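PDB 3KTN: carbohydrate kinase, pfkB family from Enterococcus faecalis, which probably phosphorylates a sugar acid such as 2-keto-3-deoxygluconate, as a carbohydrate kinase of the PfkB (ribokinase-like) family. Local coordinates for residues 81-86 / 113-118; 77-82 / 127-132. One frame throughout, in Å; residues are numbered along the deposited sequence.

Interaction 1: residues 81-86 / 113-118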
ATOM      1  N   GLY A  81     -14.203  24.010 -18.755  1.00 37.30           N
ATOM      2  CA  GLY A  81     -13.234  24.949 -19.298  1.00 35.42           C
ATOM      3  C   GLY A  81     -12.014  25.134 -18.420  1.00 37.29           C
ATOM      4  O   GLY A  81     -11.988  24.660 -17.283  1.00 36.16           O
ATOM      5  N   GLU A  82     -11.003  25.822 -18.943  1.00 36.08           N
ATOM      6  CA  GLU A  82      -9.779  26.069 -18.189  1.00 39.83           C
ATOM      7  C   GLU A  82      -9.856  27.440 -17.542  1.00 39.70           C
ATOM      8  O   GLU A  82     -10.302  28.396 -18.161  1.00 41.20           O
ATOM      9  CB  GLU A  82      -8.553  26.018 -19.106  1.00 39.11           C
ATOM     10  CG  GLU A  82      -8.506  24.812 -20.017  1.00 41.86           C
ATOM     11  CD  GLU A  82      -7.226  24.749 -20.833  1.00 43.94           C
ATOM     12  OE1 GLU A  82      -6.769  25.804 -21.324  1.00 43.91           O
ATOM     13  OE2 GLU A  82      -6.684  23.636 -20.992  1.00 47.18           O
ATOM     14  N   LYS A  83      -9.409  27.532 -16.297  1.00 40.29           N
ATOM     15  CA  LYS A  83      -9.441  28.791 -15.576  1.00 39.96           C
ATOM     16  C   LYS A  83      -8.778  28.608 -14.218  1.00 40.39           C
ATOM     17  O   LYS A  83      -8.781  27.509 -13.663  1.00 39.90           O
ATOM     18  CB  LYS A  83     -10.894  29.232 -15.380  1.00 42.25           C
ATOM     19  CG  LYS A  83     -11.068  30.528 -14.612  1.00 46.48           C
ATOM     20  CD  LYS A  83     -11.541  31.654 -15.521  1.00 49.48           C
ATOM     21  CE  LYS A  83     -11.744  32.947 -14.738  1.00 52.06           C
ATOM     22  NZ  LYS A  83     -12.207  34.064 -15.614  1.00 53.15           N
ATOM     23  N   GLY A  84      -8.207  29.685 -13.691  1.00 39.38           N
ATOM     24  CA  GLY A  84      -7.577  29.631 -12.389  1.00 40.38           C
ATOM     25  C   GLY A  84      -6.382  28.711 -12.291  1.00 41.31           C
ATOM     26  O   GLY A  84      -5.781  28.344 -13.298  1.00 40.52           O
ATOM     27  N   ASP A  85      -6.047  28.333 -11.062  1.00 43.49           N
ATOM     28  CA  ASP A  85      -4.902  27.469 -10.804  1.00 46.22           C
ATOM     29  C   ASP A  85      -5.171  26.485  -9.672  1.00 45.90           C
ATOM     30  O   ASP A  85      -4.526  25.441  -9.572  1.00 51.02           O
ATOM     31  CB  ASP A  85      -3.702  28.325 -10.407  1.00 49.08           C
ATOM     32  CG  ASP A  85      -3.379  29.383 -11.432  1.00 54.78           C
ATOM     33  OD1 ASP A  85      -2.862  29.025 -12.514  1.00 57.80           O
ATOM     34  OD2 ASP A  85      -3.648  30.572 -11.157  1.00 57.43           O
ATOM     35  N   HIS A  86      -6.139  26.822  -8.835  1.00 41.46           N
ATOM     36  CA  HIS A  86      -6.466  26.043  -7.656  1.00 36.73           C
ATOM     37  C   HIS A  86      -7.750  25.217  -7.745  1.00 35.08           C
ATOM     38  O   HIS A  86      -8.672  25.540  -8.496  1.00 32.74           O
ATOM     39  CB  HIS A  86      -6.547  27.030  -6.483  1.00 37.15           C
ATOM     40  CG  HIS A  86      -6.837  26.404  -5.154  1.00 39.22           C
ATOM     41  ND1 HIS A  86      -5.879  25.737  -4.420  1.00 38.09           N
ATOM     42  CD2 HIS A  86      -7.960  26.406  -4.396  1.00 36.59           C
ATOM     43  CE1 HIS A  86      -6.396  25.361  -3.265  1.00 36.36           C
ATOM     44  NE2 HIS A  86      -7.657  25.756  -3.224  1.00 38.73           N
ATOM     45  N   PHE A 113     -13.389  27.192 -10.259  1.00 36.93           N
ATOM     46  CA  PHE A 113     -14.832  27.357 -10.366  1.00 36.93           C
ATOM     47  C   PHE A 113     -15.286  28.609  -9.615  1.00 36.90           C
ATOM     48  O   PHE A 113     -16.142  29.348 -10.093  1.00 36.58           O
ATOM     49  CB  PHE A 113     -15.548  26.140  -9.793  1.00 35.73           C
ATOM     50  CG  PHE A 113     -17.047  26.257  -9.794  1.00 34.94           C
ATOM     51  CD1 PHE A 113     -17.752  26.334 -10.989  1.00 36.21           C
ATOM     52  CD2 PHE A 113     -17.757  26.241  -8.597  1.00 35.10           C
ATOM     53  CE1 PHE A 113     -19.152  26.386 -10.992  1.00 36.06           C
ATOM     54  CE2 PHE A 113     -19.156  26.295  -8.589  1.00 35.19           C
ATOM     55  CZ  PHE A 113     -19.853  26.364  -9.787  1.00 34.85           C
ATOM     56  N   GLY A 114     -14.697  28.838  -8.449  1.00 36.18           N
ATOM     57  CA  GLY A 114     -15.055  29.987  -7.642  1.00 38.96           C
ATOM     58  C   GLY A 114     -14.745  31.354  -8.236  1.00 40.69           C
ATOM     59  O   GLY A 114     -15.398  32.339  -7.878  1.00 41.33           O
ATOM     60  N   ILE A 115     -13.758  31.430  -9.127  1.00 40.35           N
ATOM     61  CA  ILE A 115     -13.389  32.704  -9.734  1.00 41.92           C
ATOM     62  C   ILE A 115     -13.957  32.894 -11.137  1.00 43.09           C
ATOM     63  O   ILE A 115     -13.663  33.885 -11.802  1.00 44.59           O
ATOM     64  CB  ILE A 115     -11.853  32.877  -9.818  1.00 40.81           C
ATOM     65  CG1 ILE A 115     -11.267  31.922 -10.856  1.00 41.89           C
ATOM     66  CG2 ILE A 115     -11.225  32.620  -8.461  1.00 41.80           C
ATOM     67  CD1 ILE A 115      -9.827  32.231 -11.206  1.00 41.27           C
ATOM     68  N   SER A 116     -14.760  31.945 -11.596  1.00 44.89           N
ATOM     69  CA  SER A 116     -15.344  32.052 -12.923  1.00 47.53           C
ATOM     70  C   SER A 116     -16.724  32.707 -12.849  1.00 49.09           C
ATOM     71  O   SER A 116     -17.456  32.538 -11.873  1.00 48.34           O
ATOM     72  CB  SER A 116     -15.449  30.672 -13.565  1.00 46.97           C
ATOM     73  OG  SER A 116     -16.315  29.838 -12.821  1.00 51.64           O
ATOM     74  N   GLU A 117     -17.071  33.459 -13.889  1.00 51.01           N
ATOM     75  CA  GLU A 117     -18.353  34.148 -13.939  1.00 52.93           C
ATOM     76  C   GLU A 117     -19.180  33.734 -15.145  1.00 51.82           C
ATOM     77  O   GLU A 117     -18.683  33.081 -16.063  1.00 51.53           O
ATOM     78  CB  GLU A 117     -18.124  35.661 -13.942  1.00 55.57           C
ATOM     79  CG  GLU A 117     -16.904  36.091 -14.739  1.00 60.67           C
ATOM     80  CD  GLU A 117     -16.510  37.533 -14.477  1.00 64.44           C
ATOM     81  OE1 GLU A 117     -15.438  37.952 -14.969  1.00 66.04           O
ATOM     82  OE2 GLU A 117     -17.272  38.245 -13.784  1.00 65.41           O
ATOM     83  N   ALA A 118     -20.451  34.120 -15.131  1.00 51.14           N
ATOM     84  CA  ALA A 118     -21.376  33.784 -16.203  1.00 50.47           C
ATOM     85  C   ALA A 118     -20.817  34.026 -17.599  1.00 50.72           C
ATOM     86  O   ALA A 118     -21.067  33.238 -18.513  1.00 49.33           O
ATOM     87  CB  ALA A 118     -22.673  34.555 -16.023  1.00 49.90           C
TER
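K83 and I115 meet where the chain leaves the edge strand 80-82 of the large sheet of this ribokinase-like fold. I115 belongs to 113-118, in the loop between strand 101-105 and helix 123-127. This segment makes a type I beta turn from F113 to S116.

No hydrogen bond crosses the contact. It is van der Waals packing of the aliphatic part of K83 on I115 and its carbonyl. The lysine chain crosses the I115 side chain at a slant. CG of K83 is 4.0 Å from CD1 of I115, and CE of K83 comes within 3.6 Å of the backbone O of I115. The K83 chain starts with CG anti to the backbone N (chi1 179°), bends at chi2 and then runs straight, which carries CE past the turn. CD1 of I115 reaches further along 81-86 and rests 3.6 Å from CA of G84.

The polar ends find their partners away from this packing. NZ of K83 forms a salt bridge with OD2 of D120, which also accepts a hydrogen bond from the backbone N of E117. The same carboxylate oxygen thus ties the lysine to the loop. E117 has the opposite charge to K83, but its OE1 is 5.1 Å from NZ of K83. S116 closes its own turn. Its OG is hydrogen-bonded to Y121 and also donates to O of F113 at 2.8 Å, tilted 30° from the carbonyl plane.

Interaction 2: residues 77-82 / 127-132; sequences DQWVGE and LAEVDM
The outer rim of the W79 indole meets E129 and V130 of 127-132. L127 ends helix 123-127 and opens a type I beta turn that closes at V130. The turn has a weak backbone bond, 3.3 Å from N of V130 to O of L127. The L127 side chain starts away from W79 and packs on helix 144-159.

Two residues on, E129 points toward the tryptophan. Its CB lies at the ring edge, in the ring plane, 4.0 Å from CH2 of W79. The chain is extended beyond CG and crosses the indole at a slant. The carboxylate plane stands 74° from the ring plane. OE1 of E129 ends 4.1 Å from CZ2 of W79. Q78, next to W79 in sequence, lays its amide carbon over one face of the indole, with CD of Q78 3.7 Å above the W79 ring plane and offset toward the rim.

In this Rossmann-like alpha/beta fold, the turn leads from helix 123-127 into strand 132-135, which is parallel to strand 80-82 but not next to it. Strands 50-57 and 4-8 lie between them. The W79 side chain touches A52 and I54 of strand 50-57, and its ring also meets F126.

V130 follows, with CG1 beside the backbone N and anti to the carbonyl carbon (chi1 -60°). This sets the methyl CG1 of V130 against the ring edge, 3.6 Å from CZ3 of W79 and near the plane of the indole.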
ATOM      1  N   ASP A  77     -16.610  15.716 -20.474  1.00 31.40           N
ATOM      2  CA  ASP A  77     -15.836  16.844 -19.983  1.00 33.70           C
ATOM      3  C   ASP A  77     -15.782  17.950 -21.044  1.00 33.73           C
ATOM      4  O   ASP A  77     -14.980  18.874 -20.941  1.00 32.49           O
ATOM      5  CB  ASP A  77     -14.409  16.380 -19.649  1.00 34.80           C
ATOM      6  CG  ASP A  77     -13.632  15.958 -20.888  1.00 35.21           C
ATOM      7  OD1 ASP A  77     -14.274  15.595 -21.894  1.00 38.16           O
ATOM      8  OD2 ASP A  77     -12.385  15.979 -20.860  1.00 36.17           O
ATOM      9  N   GLN A  78     -16.637  17.850 -22.057  1.00 35.91           N
ATOM     10  CA  GLN A  78     -16.662  18.834 -23.142  1.00 39.22           C
ATOM     11  C   GLN A  78     -16.890  20.265 -22.664  1.00 39.18           C
ATOM     12  O   GLN A  78     -16.300  21.201 -23.203  1.00 39.47           O
ATOM     13  CB  GLN A  78     -17.739  18.467 -24.166  1.00 43.22           C
ATOM     14  CG  GLN A  78     -19.158  18.474 -23.604  1.00 49.75           C
ATOM     15  CD  GLN A  78     -20.197  18.033 -24.621  1.00 53.45           C
ATOM     16  OE1 GLN A  78     -20.275  18.585 -25.724  1.00 57.18           O
ATOM     17  NE2 GLN A  78     -21.004  17.041 -24.256  1.00 51.80           N
ATOM     18  N   TRP A  79     -17.734  20.441 -21.652  1.00 38.57           N
ATOM     19  CA  TRP A  79     -18.016  21.777 -21.146  1.00 38.59           C
ATOM     20  C   TRP A  79     -17.227  22.176 -19.906  1.00 38.99           C
ATOM     21  O   TRP A  79     -17.621  23.085 -19.180  1.00 38.29           O
ATOM     22  CB  TRP A  79     -19.521  21.945 -20.901  1.00 40.75           C
ATOM     23  CG  TRP A  79     -20.320  21.773 -22.164  1.00 44.19           C
ATOM     24  CD1 TRP A  79     -19.941  22.141 -23.426  1.00 43.96           C
ATOM     25  CD2 TRP A  79     -21.619  21.187 -22.291  1.00 45.22           C
ATOM     26  NE1 TRP A  79     -20.919  21.814 -24.331  1.00 45.38           N
ATOM     27  CE2 TRP A  79     -21.960  21.223 -23.666  1.00 46.01           C
ATOM     28  CE3 TRP A  79     -22.527  20.626 -21.383  1.00 46.28           C
ATOM     29  CZ2 TRP A  79     -23.177  20.729 -24.153  1.00 46.90           C
ATOM     30  CZ3 TRP A  79     -23.738  20.133 -21.867  1.00 47.45           C
ATOM     31  CH2 TRP A  79     -24.049  20.185 -23.242  1.00 48.61           C
ATOM     32  N   VAL A  80     -16.117  21.485 -19.659  1.00 38.74           N
ATOM     33  CA  VAL A  80     -15.252  21.818 -18.532  1.00 37.64           C
ATOM     34  C   VAL A  80     -14.185  22.732 -19.125  1.00 37.11           C
ATOM     35  O   VAL A  80     -13.357  22.277 -19.911  1.00 39.07           O
ATOM     36  CB  VAL A  80     -14.553  20.568 -17.941  1.00 36.56           C
ATOM     37  CG1 VAL A  80     -13.595  20.989 -16.842  1.00 34.38           C
ATOM     38  CG2 VAL A  80     -15.586  19.591 -17.396  1.00 34.16           C
ATOM     39  N   GLY A  81     -14.203  24.010 -18.755  1.00 37.30           N
ATOM     40  CA  GLY A  81     -13.234  24.949 -19.298  1.00 35.42           C
ATOM     41  C   GLY A  81     -12.014  25.134 -18.420  1.00 37.29           C
ATOM     42  O   GLY A  81     -11.988  24.660 -17.283  1.00 36.16           O
ATOM     43  N   GLU A  82     -11.003  25.822 -18.943  1.00 36.08           N
ATOM     44  CA  GLU A  82      -9.779  26.069 -18.189  1.00 39.83           C
ATOM     45  C   GLU A  82      -9.856  27.440 -17.542  1.00 39.70           C
ATOM     46  O   GLU A  82     -10.302  28.396 -18.161  1.00 41.20           O
ATOM     47  CB  GLU A  82      -8.553  26.018 -19.106  1.00 39.11           C
ATOM     48  CG  GLU A  82      -8.506  24.812 -20.017  1.00 41.86           C
ATOM     49  CD  GLU A  82      -7.226  24.749 -20.833  1.00 43.94           C
ATOM     50  OE1 GLU A  82      -6.769  25.804 -21.324  1.00 43.91           O
ATOM     51  OE2 GLU A  82      -6.684  23.636 -20.992  1.00 47.18           O
ATOM     52  N   LEU A 127     -27.247  24.721 -23.168  1.00 50.37           N
ATOM     53  CA  LEU A 127     -28.674  24.473 -23.016  1.00 51.16           C
ATOM     54  C   LEU A 127     -29.287  23.868 -24.274  1.00 51.58           C
ATOM     55  O   LEU A 127     -30.213  23.061 -24.196  1.00 51.88           O
ATOM     56  CB  LEU A 127     -29.390  25.774 -22.645  1.00 50.63           C
ATOM     57  CG  LEU A 127     -29.093  26.282 -21.231  1.00 49.75           C
ATOM     58  CD1 LEU A 127     -29.613  27.703 -21.064  1.00 50.32           C
ATOM     59  CD2 LEU A 127     -29.735  25.349 -20.215  1.00 48.87           C
ATOM     60  N   ALA A 128     -28.753  24.242 -25.432  1.00 53.28           N
ATOM     61  CA  ALA A 128     -29.253  23.735 -26.706  1.00 55.68           C
ATOM     62  C   ALA A 128     -29.033  22.234 -26.878  1.00 56.87           C
ATOM     63  O   ALA A 128     -29.653  21.608 -27.736  1.00 57.97           O
ATOM     64  CB  ALA A 128     -28.593  24.488 -27.859  1.00 54.91           C
ATOM     65  N   GLU A 129     -28.163  21.651 -26.061  1.00 57.73           N
ATOM     66  CA  GLU A 129     -27.885  20.225 -26.176  1.00 58.24           C
ATOM     67  C   GLU A 129     -28.312  19.372 -24.986  1.00 56.52           C
ATOM     68  O   GLU A 129     -28.006  18.181 -24.936  1.00 55.73           O
ATOM     69  CB  GLU A 129     -26.398  20.015 -26.452  1.00 61.27           C
ATOM     70  CG  GLU A 129     -25.969  20.477 -27.835  1.00 65.90           C
ATOM     71  CD  GLU A 129     -24.475  20.360 -28.049  1.00 69.82           C
ATOM     72  OE1 GLU A 129     -23.927  19.250 -27.858  1.00 71.21           O
ATOM     73  OE2 GLU A 129     -23.846  21.379 -28.408  1.00 72.17           O
ATOM     74  N   VAL A 130     -29.023  19.968 -24.036  1.00 55.27           N
ATOM     75  CA  VAL A 130     -29.481  19.229 -22.863  1.00 54.41           C
ATOM     76  C   VAL A 130     -30.975  19.412 -22.649  1.00 54.85           C
ATOM     77  O   VAL A 130     -31.551  20.408 -23.085  1.00 55.15           O
ATOM     78  CB  VAL A 130     -28.745  19.689 -21.582  1.00 53.69           C
ATOM     79  CG1 VAL A 130     -27.250  19.457 -21.732  1.00 52.41           C
ATOM     80  CG2 VAL A 130     -29.037  21.155 -21.307  1.00 51.55           C
ATOM     81  N   ASP A 131     -31.598  18.448 -21.975  1.00 54.05           N
ATOM     82  CA  ASP A 131     -33.029  18.509 -21.695  1.00 53.87           C
ATOM     83  C   ASP A 131     -33.267  18.909 -20.246  1.00 53.45           C
ATOM     84  O   ASP A 131     -34.350  19.376 -19.885  1.00 53.42           O
ATOM     85  CB  ASP A 131     -33.679  17.151 -21.931  1.00 53.95           C
ATOM     86  CG  ASP A 131     -33.343  16.572 -23.279  1.00 55.98           C
ATOM     87  OD1 ASP A 131     -33.620  17.241 -24.297  1.00 57.25           O
ATOM     88  OD2 ASP A 131     -32.806  15.442 -23.320  1.00 56.01           O
HETATM   89  N   MSE A 132     -32.251  18.715 -19.416  1.00 53.55           N
HETATM   90  CA  MSE A 132     -32.353  19.030 -17.999  1.00 53.36           C
HETATM   91  C   MSE A 132     -31.017  19.538 -17.476  1.00 50.27           C
HETATM   92  O   MSE A 132     -29.961  19.096 -17.924  1.00 49.46           O
HETATM   93  CB  MSE A 132     -32.768  17.772 -17.235  1.00 59.37           C
HETATM   94  CG  MSE A 132     -33.001  17.964 -15.745  1.00 67.85           C
HETATM   95 SE   MSE A 132     -33.534  16.299 -14.892  1.00 82.64          SE
HETATM   96  CE  MSE A 132     -35.403  16.287 -15.357  1.00 76.32           C
TER

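Overall arrangement
Interactions 1 and 2 flank one short edge strand, 80-82. Interaction 2 uses the turn that leads into it, and interaction 1 the loop that leaves it. They share G81 and E82, yet neither residue touches the partner segment in either contact. The two centres are 16 Å apart. The partner segments are also close in sequence: 113-118 precedes helix 123-127, and segment 127-132 starts at the last residue of that helix. The residues just before and after strand 80-82 thus pack against the loops after and before the helix. Both contacts lie away from the magnesium site at D274 and I276. The centre of interaction 1 is about 21 Å from the centre of the chain, and that of interaction 2 about 18 Å.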